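Local coordinates for protein serine--tRNA ligase (Pyrococcus horikoshii, PDB 2DQ0) that probably charges tRNA(Ser), and also tRNA(Sec), with serine at the expense of ATP, as a dimeric class II aminoacyl-tRNA synthetase, at residues L36-W40 with L95-I99; K43-I47 with L88-V92; L169-F174 with Y186-I192; L195-I200 with I408-I414. One frame throughout, in Å; residues are numbered along the deposited sequence.

Contact 1: L36-W40 with L95-I99; sequences LDTEW and LKKKI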
# COMPACT_ATOMS: atom_id res chain seq x y z
N LEU A 36 29.70 -29.03 10.99
CA LEU A 36 29.17 -28.27 12.11
C LEU A 36 28.20 -29.16 12.86
O LEU A 36 28.21 -29.21 14.09
CB LEU A 36 28.45 -27.01 11.63
CG LEU A 36 29.23 -25.77 11.21
CD1 LEU A 36 28.23 -24.66 10.92
CD2 LEU A 36 30.20 -25.34 12.31
N ASP A 37 27.35 -29.85 12.11
CA ASP A 37 26.35 -30.74 12.69
C ASP A 37 27.08 -31.81 13.49
O ASP A 37 26.67 -32.16 14.59
CB ASP A 37 25.53 -31.40 11.58
CG ASP A 37 24.31 -32.16 12.11
OD1 ASP A 37 23.47 -31.53 12.78
OD2 ASP A 37 24.19 -33.38 11.86
N THR A 38 28.17 -32.31 12.93
CA THR A 38 28.94 -33.33 13.60
C THR A 38 29.51 -32.78 14.90
O THR A 38 29.40 -33.42 15.95
CB THR A 38 30.04 -33.86 12.67
OG1 THR A 38 29.47 -34.87 11.84
CG2 THR A 38 31.21 -34.45 13.46
N GLU A 39 30.10 -31.61 14.85
CA GLU A 39 30.65 -31.00 16.05
C GLU A 39 29.52 -30.82 17.09
O GLU A 39 29.69 -31.09 18.29
CB GLU A 39 31.29 -29.66 15.68
CG GLU A 39 31.95 -28.94 16.83
CD GLU A 39 32.90 -27.87 16.35
OE1 GLU A 39 33.44 -27.13 17.20
OE2 GLU A 39 33.11 -27.77 15.11
N TRP A 40 28.37 -30.39 16.58
CA TRP A 40 27.17 -30.16 17.39
C TRP A 40 26.79 -31.41 18.18
O TRP A 40 26.66 -31.35 19.41
CB TRP A 40 26.00 -29.75 16.46
CG TRP A 40 24.63 -29.66 17.10
CD1 TRP A 40 24.27 -28.83 18.11
CD2 TRP A 40 23.46 -30.42 16.77
NE1 TRP A 40 22.95 -29.02 18.43
CE2 TRP A 40 22.43 -30.00 17.63
CE3 TRP A 40 23.19 -31.43 15.83
CZ2 TRP A 40 21.14 -30.54 17.58
CZ3 TRP A 40 21.91 -31.97 15.79
CH2 TRP A 40 20.90 -31.52 16.66
N LEU A 95 26.75 -23.11 17.60
CA LEU A 95 26.83 -24.06 16.50
C LEU A 95 25.50 -24.15 15.74
O LEU A 95 25.48 -24.13 14.51
CB LEU A 95 27.24 -25.42 17.04
CG LEU A 95 28.64 -25.97 16.72
CD1 LEU A 95 29.68 -24.87 16.58
CD2 LEU A 95 29.00 -26.94 17.82
N LYS A 96 24.39 -24.25 16.48
CA LYS A 96 23.07 -24.32 15.84
C LYS A 96 22.83 -23.04 15.05
O LYS A 96 22.20 -23.04 13.99
CB LYS A 96 21.96 -24.47 16.89
CG LYS A 96 21.92 -25.82 17.58
CD LYS A 96 20.86 -25.86 18.68
CE LYS A 96 20.81 -27.21 19.40
NZ LYS A 96 19.90 -27.20 20.58
N LYS A 97 23.34 -21.94 15.57
CA LYS A 97 23.18 -20.66 14.94
C LYS A 97 23.85 -20.65 13.55
O LYS A 97 23.24 -20.23 12.57
CB LYS A 97 23.78 -19.58 15.86
CG LYS A 97 23.28 -18.16 15.64
CD LYS A 97 23.34 -17.38 16.96
CE LYS A 97 22.45 -18.03 18.02
NZ LYS A 97 22.54 -17.41 19.39
N LYS A 98 25.09 -21.12 13.48
CA LYS A 98 25.83 -21.15 12.22
C LYS A 98 25.18 -22.14 11.25
O LYS A 98 25.14 -21.91 10.04
CB LYS A 98 27.29 -21.54 12.46
CG LYS A 98 28.05 -20.61 13.41
CD LYS A 98 29.46 -21.13 13.70
CE LYS A 98 30.08 -20.50 14.96
NZ LYS A 98 31.21 -21.32 15.53
N ILE A 99 24.66 -23.24 11.79
CA ILE A 99 24.03 -24.23 10.93
C ILE A 99 22.77 -23.66 10.28
O ILE A 99 22.61 -23.75 9.05
CB ILE A 99 23.66 -25.50 11.73
CG1 ILE A 99 24.93 -26.23 12.15
CG2 ILE A 99 22.79 -26.42 10.88
CD1 ILE A 99 24.69 -27.25 13.24
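Asp-37 sets its backbone N 3.9 Å from CD1 of Ile-99 while its CB points away from the second helix and OD2 is gripped by a salt bridge from Arg-8 and, more weakly, by a long ion pair with Arg-41. The contact itself is apolar. Leu-36 and Ile-99 slide past each other in opposite directions, CB of Leu-36 lying 3.6 Å from CG1 of Ile-99. Beyond it, CD1 of Leu-36 meets Lys-98 CB at 3.6 Å, at about a right angle; the far end of that lysine is taken by Glu-94. Leu-95 places CD2 3.7 Å from both Glu-39 CG and the backbone N of Trp-40. With CG trans to its own N (chi1 172°), Trp-40 lays its indole along the flank of the interface, and the extended chain of Lys-96 passes the pyrrole side, its CG 3.5 Å from NE1 and its CE at the ring edge, near the ring plane. An alanine at Trp-40 would keep the CB beside Leu-95 and Ile-99, but is likely to leave the methylenes of Lys-96 without their indole edge and thin that flank of the interface. The pairing belongs to a long antiparallel coiled coil of helices 28-65 and 72-103, whose short segments here run at 159° with axes 9.5 Å apart. Helix 4-9 packs on the side of the first helix, Ile-4 touching Asp-37 and Arg-8 touching Trp-40.

Contact 2: K43-I47 with L88-V92; sequences KLKEI and LENEV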
# COMPACT_ATOMS: atom_id res chain seq x y z
N LYS A 43 29.52 -32.49 20.90
CA LYS A 43 29.49 -31.76 22.16
C LYS A 43 28.30 -32.17 23.02
O LYS A 43 28.40 -32.25 24.24
CB LYS A 43 29.47 -30.25 21.91
CG LYS A 43 30.82 -29.70 21.53
CD LYS A 43 30.75 -28.20 21.31
CE LYS A 43 32.07 -27.72 20.75
NZ LYS A 43 33.17 -28.22 21.61
N LEU A 44 27.17 -32.44 22.37
CA LEU A 44 25.99 -32.86 23.10
C LEU A 44 26.22 -34.20 23.80
O LEU A 44 25.80 -34.39 24.95
CB LEU A 44 24.79 -32.95 22.15
CG LEU A 44 23.49 -33.50 22.73
CD1 LEU A 44 23.16 -32.84 24.07
CD2 LEU A 44 22.38 -33.28 21.71
N LYS A 45 26.89 -35.13 23.12
CA LYS A 45 27.17 -36.43 23.72
C LYS A 45 28.11 -36.20 24.91
O LYS A 45 28.03 -36.88 25.93
CB LYS A 45 27.81 -37.37 22.69
CG LYS A 45 27.76 -38.84 23.10
CD LYS A 45 26.32 -39.29 23.44
CE LYS A 45 26.22 -40.78 23.76
NZ LYS A 45 26.60 -41.66 22.60
N GLU A 46 28.99 -35.21 24.77
CA GLU A 46 29.93 -34.83 25.83
C GLU A 46 29.12 -34.38 27.04
O GLU A 46 29.40 -34.78 28.17
CB GLU A 46 30.82 -33.66 25.37
CG GLU A 46 32.32 -33.86 25.53
CD GLU A 46 32.77 -33.95 26.97
OE1 GLU A 46 32.55 -35.01 27.59
OE2 GLU A 46 33.36 -32.97 27.47
N ILE A 47 28.13 -33.53 26.80
CA ILE A 47 27.27 -33.00 27.85
C ILE A 47 26.59 -34.13 28.64
O ILE A 47 26.58 -34.12 29.88
CB ILE A 47 26.21 -32.01 27.26
CG1 ILE A 47 26.92 -30.75 26.74
CG2 ILE A 47 25.17 -31.65 28.31
CD1 ILE A 47 26.03 -29.73 26.03
N LEU A 88 29.80 -26.03 27.12
CA LEU A 88 29.37 -26.88 26.02
C LEU A 88 27.99 -26.43 25.53
O LEU A 88 27.76 -26.32 24.33
CB LEU A 88 29.34 -28.35 26.47
CG LEU A 88 30.76 -28.85 26.75
CD1 LEU A 88 30.74 -30.24 27.40
CD2 LEU A 88 31.56 -28.84 25.44
N GLU A 89 27.09 -26.15 26.46
CA GLU A 89 25.75 -25.72 26.10
C GLU A 89 25.77 -24.46 25.25
O GLU A 89 25.13 -24.38 24.21
CB GLU A 89 24.91 -25.51 27.36
CG GLU A 89 24.46 -26.81 28.01
CD GLU A 89 23.67 -26.59 29.28
OE1 GLU A 89 23.04 -27.55 29.77
OE2 GLU A 89 23.69 -25.45 29.81
N ASN A 90 26.54 -23.48 25.69
CA ASN A 90 26.61 -22.25 24.93
C ASN A 90 27.37 -22.48 23.63
O ASN A 90 27.13 -21.79 22.65
CB ASN A 90 27.25 -21.16 25.78
CG ASN A 90 26.45 -20.89 27.04
OD1 ASN A 90 25.24 -20.67 26.99
ND2 ASN A 90 27.13 -20.90 28.19
N GLU A 91 28.28 -23.44 23.62
CA GLU A 91 29.01 -23.72 22.39
C GLU A 91 28.06 -24.40 21.41
O GLU A 91 28.17 -24.22 20.20
CB GLU A 91 30.23 -24.62 22.66
CG GLU A 91 31.47 -23.90 23.21
CD GLU A 91 32.63 -24.84 23.57
OE1 GLU A 91 33.58 -24.38 24.24
OE2 GLU A 91 32.59 -26.04 23.19
N VAL A 92 27.12 -25.18 21.94
CA VAL A 92 26.17 -25.88 21.10
C VAL A 92 25.15 -24.91 20.53
O VAL A 92 24.62 -25.12 19.44
CB VAL A 92 25.46 -27.00 21.88
CG1 VAL A 92 24.24 -27.49 21.11
CG2 VAL A 92 26.42 -28.15 22.10
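Ile-47 and Leu-88 make the tight part of this contact, running past each other in opposite directions with CG1 of Ile-47 3.4 Å from CB of Leu-88. CD1 of the isoleucine then reaches the second helix beside Glu-89, and Val-92 closes the same layer, its CG2 3.7 Å from CB of Lys-43. Toward solvent the packing gives way to charge. Lys-43 starts among the apolar side chains, its CG beside Leu-88, and runs out straight until the last torsion (chi4 -51°) bends NZ round to Glu-91, whose chain it crosses at about a right angle. There NZ donates to OE2 at 2.8 Å, arriving almost in line with the C-O bond, in a salt bridge joining the two helices at the partly exposed edge. Glu-91 has a second, long and weak ion pair with Arg-84 through OE1. Glu-46, bent at chi2, brings OE2 near CD1 of Leu-88 while OE1 pairs with Arg-49. Residues spaced four and three apart, Trp-40, Lys-43 and Ile-47 facing Leu-88, Val-92 and Leu-95, with the lysine contributing its methylenes and a lysine-glutamate pair alongside, are the pattern of an antiparallel two-helix coiled coil, here the N-terminal arm involved in tRNA binding.

Contact 3: L169-F174 with Y186-I192; sequences LGGADF and YYLLNEI. With SO4 (sulfate ion), chain F.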
# COMPACT_ATOMS: atom_id res chain seq x y z
N LEU A 169 -6.47 5.63 -25.76
CA LEU A 169 -7.69 5.32 -25.02
C LEU A 169 -7.94 6.28 -23.84
O LEU A 169 -8.98 6.21 -23.20
CB LEU A 169 -7.62 3.89 -24.51
CG LEU A 169 -8.54 2.85 -25.13
CD1 LEU A 169 -8.61 3.06 -26.63
CD2 LEU A 169 -8.05 1.44 -24.80
N GLY A 170 -6.98 7.17 -23.57
CA GLY A 170 -7.09 8.10 -22.47
C GLY A 170 -7.15 7.40 -21.12
O GLY A 170 -7.81 7.88 -20.19
N GLY A 171 -6.44 6.27 -21.00
CA GLY A 171 -6.48 5.49 -19.77
C GLY A 171 -5.36 5.57 -18.77
O GLY A 171 -5.36 4.83 -17.79
N ALA A 172 -4.40 6.45 -18.99
CA ALA A 172 -3.29 6.57 -18.06
C ALA A 172 -2.58 7.90 -18.19
O ALA A 172 -2.72 8.61 -19.19
CB ALA A 172 -2.30 5.45 -18.28
N ASP A 173 -1.85 8.27 -17.16
CA ASP A 173 -1.06 9.49 -17.21
C ASP A 173 0.22 9.07 -16.51
O ASP A 173 0.24 8.83 -15.30
CB ASP A 173 -1.76 10.66 -16.50
CG ASP A 173 -0.98 11.98 -16.61
OD1 ASP A 173 0.27 11.99 -16.79
OD2 ASP A 173 -1.63 13.04 -16.49
N PHE A 174 1.28 8.94 -17.30
CA PHE A 174 2.56 8.54 -16.80
C PHE A 174 3.39 9.72 -16.36
O PHE A 174 3.99 9.73 -15.28
CB PHE A 174 3.29 7.74 -17.88
CG PHE A 174 2.72 6.37 -18.10
CD1 PHE A 174 1.94 6.09 -19.21
CD2 PHE A 174 2.96 5.34 -17.17
CE1 PHE A 174 1.40 4.82 -19.40
CE2 PHE A 174 2.42 4.07 -17.35
CZ PHE A 174 1.64 3.81 -18.47
N TYR A 186 2.31 5.23 -11.81
CA TYR A 186 1.38 5.76 -12.80
C TYR A 186 0.04 6.16 -12.19
O TYR A 186 -0.26 5.80 -11.06
CB TYR A 186 1.10 4.68 -13.81
CG TYR A 186 0.67 3.42 -13.12
CD1 TYR A 186 1.61 2.46 -12.75
CD2 TYR A 186 -0.66 3.22 -12.72
CE1 TYR A 186 1.26 1.36 -12.00
CE2 TYR A 186 -1.03 2.10 -11.96
CZ TYR A 186 -0.06 1.17 -11.60
OH TYR A 186 -0.37 0.03 -10.89
N TYR A 187 -0.74 6.94 -12.95
CA TYR A 187 -2.11 7.27 -12.56
C TYR A 187 -2.84 6.47 -13.64
O TYR A 187 -2.46 6.52 -14.82
CB TYR A 187 -2.51 8.76 -12.75
CG TYR A 187 -1.98 9.73 -11.73
CD1 TYR A 187 -0.69 10.26 -11.85
CD2 TYR A 187 -2.77 10.13 -10.64
CE1 TYR A 187 -0.20 11.15 -10.92
CE2 TYR A 187 -2.28 11.03 -9.70
CZ TYR A 187 -0.99 11.53 -9.85
OH TYR A 187 -0.49 12.42 -8.94
N LEU A 188 -3.84 5.70 -13.24
CA LEU A 188 -4.63 4.93 -14.18
C LEU A 188 -5.98 5.72 -14.24
O LEU A 188 -6.48 6.20 -13.21
CB LEU A 188 -4.81 3.53 -13.65
CG LEU A 188 -4.39 2.33 -14.49
CD1 LEU A 188 -2.99 2.49 -15.10
CD2 LEU A 188 -4.46 1.12 -13.58
N LEU A 189 -6.53 5.86 -15.44
CA LEU A 189 -7.75 6.65 -15.63
C LEU A 189 -8.92 5.97 -16.33
O LEU A 189 -8.78 4.92 -16.96
CB LEU A 189 -7.42 7.92 -16.41
CG LEU A 189 -6.21 8.75 -15.98
CD1 LEU A 189 -5.78 9.64 -17.13
CD2 LEU A 189 -6.54 9.60 -14.76
N ASN A 190 -10.09 6.61 -16.18
CA ASN A 190 -11.34 6.18 -16.79
C ASN A 190 -11.69 4.70 -16.85
O ASN A 190 -11.64 3.99 -15.84
CB ASN A 190 -11.44 6.77 -18.19
CG ASN A 190 -11.22 8.25 -18.17
OD1 ASN A 190 -10.27 8.75 -18.75
ND2 ASN A 190 -12.09 8.97 -17.48
N GLU A 191 -12.05 4.23 -18.04
CA GLU A 191 -12.46 2.85 -18.16
C GLU A 191 -11.40 1.86 -17.72
O GLU A 191 -11.73 0.77 -17.27
CB GLU A 191 -12.98 2.56 -19.57
CG GLU A 191 -12.37 3.46 -20.62
CD GLU A 191 -13.11 4.77 -20.80
OE1 GLU A 191 -12.45 5.82 -20.78
OE2 GLU A 191 -14.34 4.75 -20.99
N ILE A 192 -10.13 2.25 -17.78
CA ILE A 192 -9.09 1.33 -17.34
C ILE A 192 -9.19 1.09 -15.83
O ILE A 192 -8.81 0.02 -15.34
CB ILE A 192 -7.70 1.87 -17.70
CG1 ILE A 192 -7.59 2.05 -19.22
CG2 ILE A 192 -6.63 0.90 -17.19
CD1 ILE A 192 -7.76 0.74 -20.02
S SO4 F . 1.89 10.29 -20.56
O1 SO4 F . 3.26 9.74 -20.55
O2 SO4 F . 1.39 10.35 -21.95
O3 SO4 F . 1.90 11.66 -19.98
O4 SO4 F . 1.00 9.44 -19.76
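Gly-171 and Leu-189 open a short two-stranded antiparallel ribbon, strand 172-173 against strand 187-189, through the bond from Leu-189 N to Gly-171 O at 2.8 Å. Gly-171 has no side chain, which lets its CA lie 3.7 Å from CG1 of Ile-192 of helix 190-209. Just before it, Gly-170 takes positive phi in a Schellman motif that ends helix 162-168. Leu-189 lies along the backbone of the first strand: its CB sits 3.8 Å from Gly-170 O, and chi1 of -47° swings the isobutyl group over Ala-172, where CD1 is 3.8 Å from the carbonyl C. The ribbon does not stop there, because Leu-188 and Leu-189 also ladder with a strand of the second subunit. Asp-173 ties the other end with a pair of bonds to Tyr-187, Asp-173 N to Tyr-187 O at 3.0 Å and Tyr-187 N to Asp-173 O at 3.2 Å. Its carboxylate caps a backbone N at the start of helix 175-180 and forms a salt bridge with Arg-176. A sulfate ion, probably from the crystallisation liquor, lies against Phe-174, and CE2 of that ring is 3.8 Å from CB of Tyr-186. Asp-173 O lies in the plane of the Tyr-187 ring, 3.8 Å from CD1 at its edge, and the hydroxyl of that tyrosine is hydrogen-bonded to Pro-256 O of the second subunit.

Contact 4: L195-I200 with I408-I414; sequences LDLALI and IATSRAI. With SSA (5'-O-(N-(L-seryl)-sulfamoyl)adenosine), chain G; SO4 (sulfate ion), chain E.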
# COMPACT_ATOMS: atom_id res chain seq x y z
N LEU A 195 -11.87 -1.39 -15.52
CA LEU A 195 -11.37 -2.67 -16.00
C LEU A 195 -10.52 -3.39 -14.93
O LEU A 195 -10.61 -4.61 -14.76
CB LEU A 195 -10.56 -2.46 -17.29
CG LEU A 195 -9.97 -3.74 -17.87
CD1 LEU A 195 -11.10 -4.72 -18.19
CD2 LEU A 195 -9.18 -3.40 -19.10
N ASP A 196 -9.69 -2.61 -14.23
CA ASP A 196 -8.82 -3.12 -13.19
C ASP A 196 -9.70 -3.74 -12.11
O ASP A 196 -9.52 -4.92 -11.77
CB ASP A 196 -7.99 -1.97 -12.61
CG ASP A 196 -6.97 -2.43 -11.57
OD1 ASP A 196 -5.81 -1.99 -11.64
OD2 ASP A 196 -7.31 -3.20 -10.66
N LEU A 197 -10.64 -2.96 -11.57
CA LEU A 197 -11.53 -3.50 -10.54
C LEU A 197 -12.31 -4.71 -11.02
O LEU A 197 -12.49 -5.67 -10.27
CB LEU A 197 -12.53 -2.47 -10.04
CG LEU A 197 -12.00 -1.22 -9.34
CD1 LEU A 197 -13.18 -0.58 -8.63
CD2 LEU A 197 -10.85 -1.55 -8.34
N ALA A 198 -12.77 -4.65 -12.27
CA ALA A 198 -13.55 -5.74 -12.85
C ALA A 198 -12.74 -7.03 -12.85
O ALA A 198 -13.27 -8.09 -12.49
CB ALA A 198 -13.98 -5.38 -14.28
N LEU A 199 -11.47 -6.93 -13.23
CA LEU A 199 -10.59 -8.10 -13.27
C LEU A 199 -10.43 -8.75 -11.88
O LEU A 199 -10.38 -9.96 -11.77
CB LEU A 199 -9.23 -7.71 -13.87
CG LEU A 199 -9.20 -7.64 -15.41
CD1 LEU A 199 -7.92 -6.97 -15.94
CD2 LEU A 199 -9.30 -9.05 -15.93
N ILE A 200 -10.36 -7.92 -10.83
CA ILE A 200 -10.26 -8.39 -9.46
C ILE A 200 -11.54 -9.19 -9.10
O ILE A 200 -11.45 -10.34 -8.68
CB ILE A 200 -10.10 -7.18 -8.49
CG1 ILE A 200 -8.69 -6.60 -8.61
CG2 ILE A 200 -10.37 -7.59 -7.02
CD1 ILE A 200 -8.52 -5.29 -7.82
N ILE A 408 -5.04 -13.49 -10.99
CA ILE A 408 -4.90 -12.40 -11.95
C ILE A 408 -4.14 -11.21 -11.37
O ILE A 408 -4.50 -10.64 -10.34
CB ILE A 408 -6.24 -11.83 -12.43
CG1 ILE A 408 -6.95 -12.83 -13.33
CG2 ILE A 408 -5.99 -10.51 -13.19
CD1 ILE A 408 -8.31 -12.30 -13.87
N ALA A 409 -3.06 -10.83 -12.03
CA ALA A 409 -2.33 -9.66 -11.60
C ALA A 409 -2.89 -8.69 -12.65
O ALA A 409 -2.59 -8.83 -13.84
CB ALA A 409 -0.83 -9.89 -11.74
N THR A 410 -3.73 -7.75 -12.23
CA THR A 410 -4.38 -6.82 -13.16
C THR A 410 -3.46 -6.07 -14.12
O THR A 410 -3.79 -5.90 -15.29
CB THR A 410 -5.27 -5.78 -12.42
OG1 THR A 410 -4.44 -4.89 -11.69
CG2 THR A 410 -6.20 -6.46 -11.46
N SER A 411 -2.33 -5.60 -13.62
CA SER A 411 -1.35 -4.88 -14.44
C SER A 411 -1.17 -5.59 -15.80
O SER A 411 -1.54 -5.07 -16.85
CB SER A 411 -0.01 -4.83 -13.70
OG SER A 411 0.35 -6.14 -13.25
N ARG A 412 -0.60 -6.79 -15.76
CA ARG A 412 -0.35 -7.52 -16.99
C ARG A 412 -1.57 -8.10 -17.67
O ARG A 412 -1.50 -8.42 -18.85
CB ARG A 412 0.68 -8.61 -16.74
CG ARG A 412 1.96 -7.98 -16.24
CD ARG A 412 3.08 -8.93 -16.20
NE ARG A 412 4.31 -8.23 -15.92
CZ ARG A 412 5.48 -8.82 -15.77
NH1 ARG A 412 6.56 -8.07 -15.52
NH2 ARG A 412 5.58 -10.14 -15.86
N ALA A 413 -2.67 -8.24 -16.94
CA ALA A 413 -3.88 -8.76 -17.56
C ALA A 413 -4.40 -7.63 -18.47
O ALA A 413 -4.87 -7.84 -19.60
CB ALA A 413 -4.90 -9.09 -16.50
N ILE A 414 -4.27 -6.41 -17.97
CA ILE A 414 -4.72 -5.26 -18.72
C ILE A 414 -3.88 -5.12 -19.98
O ILE A 414 -4.43 -4.82 -21.04
CB ILE A 414 -4.65 -3.97 -17.84
CG1 ILE A 414 -5.81 -3.96 -16.84
CG2 ILE A 414 -4.69 -2.70 -18.70
CD1 ILE A 414 -5.80 -2.76 -15.92
N10 SSA G . 2.95 -15.03 -5.18
CA SSA G . 3.42 -15.43 -6.52
CB SSA G . 2.29 -15.95 -7.37
OG SSA G . 1.39 -14.92 -7.78
C9 SSA G . 4.07 -14.28 -7.30
O9 SSA G . 4.05 -13.13 -6.86
N8 SSA G . 4.68 -14.60 -8.45
S1 SSA G . 5.34 -13.45 -9.36
O1S SSA G . 6.40 -12.88 -8.54
O2S SSA G . 5.66 -14.09 -10.63
O5' SSA G . 4.19 -12.40 -9.54
C5' SSA G . 2.96 -12.81 -10.11
C4' SSA G . 2.59 -11.96 -11.29
O4' SSA G . 2.42 -10.59 -10.89
C3' SSA G . 3.56 -11.88 -12.45
O3' SSA G . 3.46 -13.05 -13.24
C2' SSA G . 2.97 -10.69 -13.18
O2' SSA G . 1.76 -10.95 -13.85
C1' SSA G . 2.71 -9.74 -12.00
N9 SSA G . 3.86 -8.93 -11.61
C8 SSA G . 5.00 -9.29 -10.90
N7 SSA G . 5.84 -8.31 -10.73
C5 SSA G . 5.23 -7.23 -11.37
C6 SSA G . 5.63 -5.88 -11.56
N6 SSA G . 6.78 -5.39 -11.10
N1 SSA G . 4.78 -5.05 -12.23
C2 SSA G . 3.61 -5.55 -12.68
N3 SSA G . 3.13 -6.81 -12.57
C4 SSA G . 4.00 -7.60 -11.91
S SO4 E . 9.39 -10.77 -17.00
O1 SO4 E . 9.57 -10.42 -15.57
O2 SO4 E . 10.62 -11.41 -17.53
O3 SO4 E . 9.14 -9.54 -17.77
O4 SO4 E . 8.25 -11.70 -17.17
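Leu-199 drives both its methyls into the second segment: CD1 lies 3.7 Å from CB of Ala-413 and 3.8 Å from CG1 of Ile-414, while CD2 meets CD1 of Ile-408 at 4.0 Å, crossing it at about a right angle. Thr-410 turns its methyl toward Ile-200, CG2 to CG1 at 3.8 Å. Its OG1 lies 3.2 Å from Asp-196 OD1, a weak bond, and not a settled one, because His-303 O is also within reach of that proton. Asp-196 is held more firmly by His-303, whose ND1 bonds to OD2. The short helical segments cross at 112°. Helix 190-209 is the long motif 1 helix of class II synthetases, and strand 408-409 with helix 410-420 belongs to motif 3, which presents its next residues to the seryl-adenylate analogue. Ser-411 OG donates to the adenine N3 at 2.9 Å. Arg-412, its chain extended from CG to NE, lays one guanidinium face against the base, whose C4 stands 3.9 Å above that plane and offset toward the rim. Phe-297 O and Glu-370 O receive NE and NH2, Phe-297 adds a cation-pi contact, and a sulfate O1 sits at the guanidinium edge. A leucine in place of Arg-412 would probably leave the adenine without its flat cover and those two carbonyls without their donors. At the strand-helix junction, Ile-408 and Thr-410 are hydrogen-bonded through the backbone to Val-305 and His-303 of strand 301-311, and Ile-200 packs on Leu-197 of the second subunit.

In the fold
After two short helices the chain enters helix 28-65, turns, and returns along helix 72-103. Contact 2 closes the inner loop of this N-terminal arm and contact 1 the wider one around it; both hold its two helices together, and they touch where Trp-40 meets Val-92. Contacts 3 and 4 follow in series, on the opposite side of the chain's centre, with contact 3 centred about 56 Å from contact 1. Contact 3 shuts a short loop containing helix 175-180. Contact 4 then bridges more than 200 residues, joining helix 190-209 to the adenylate-binding strand 408-409 and helix 410-420. These last two hold the catalytic part, share helix 190-209, meet through Ile-192 and Ile-414, and both border the second subunit.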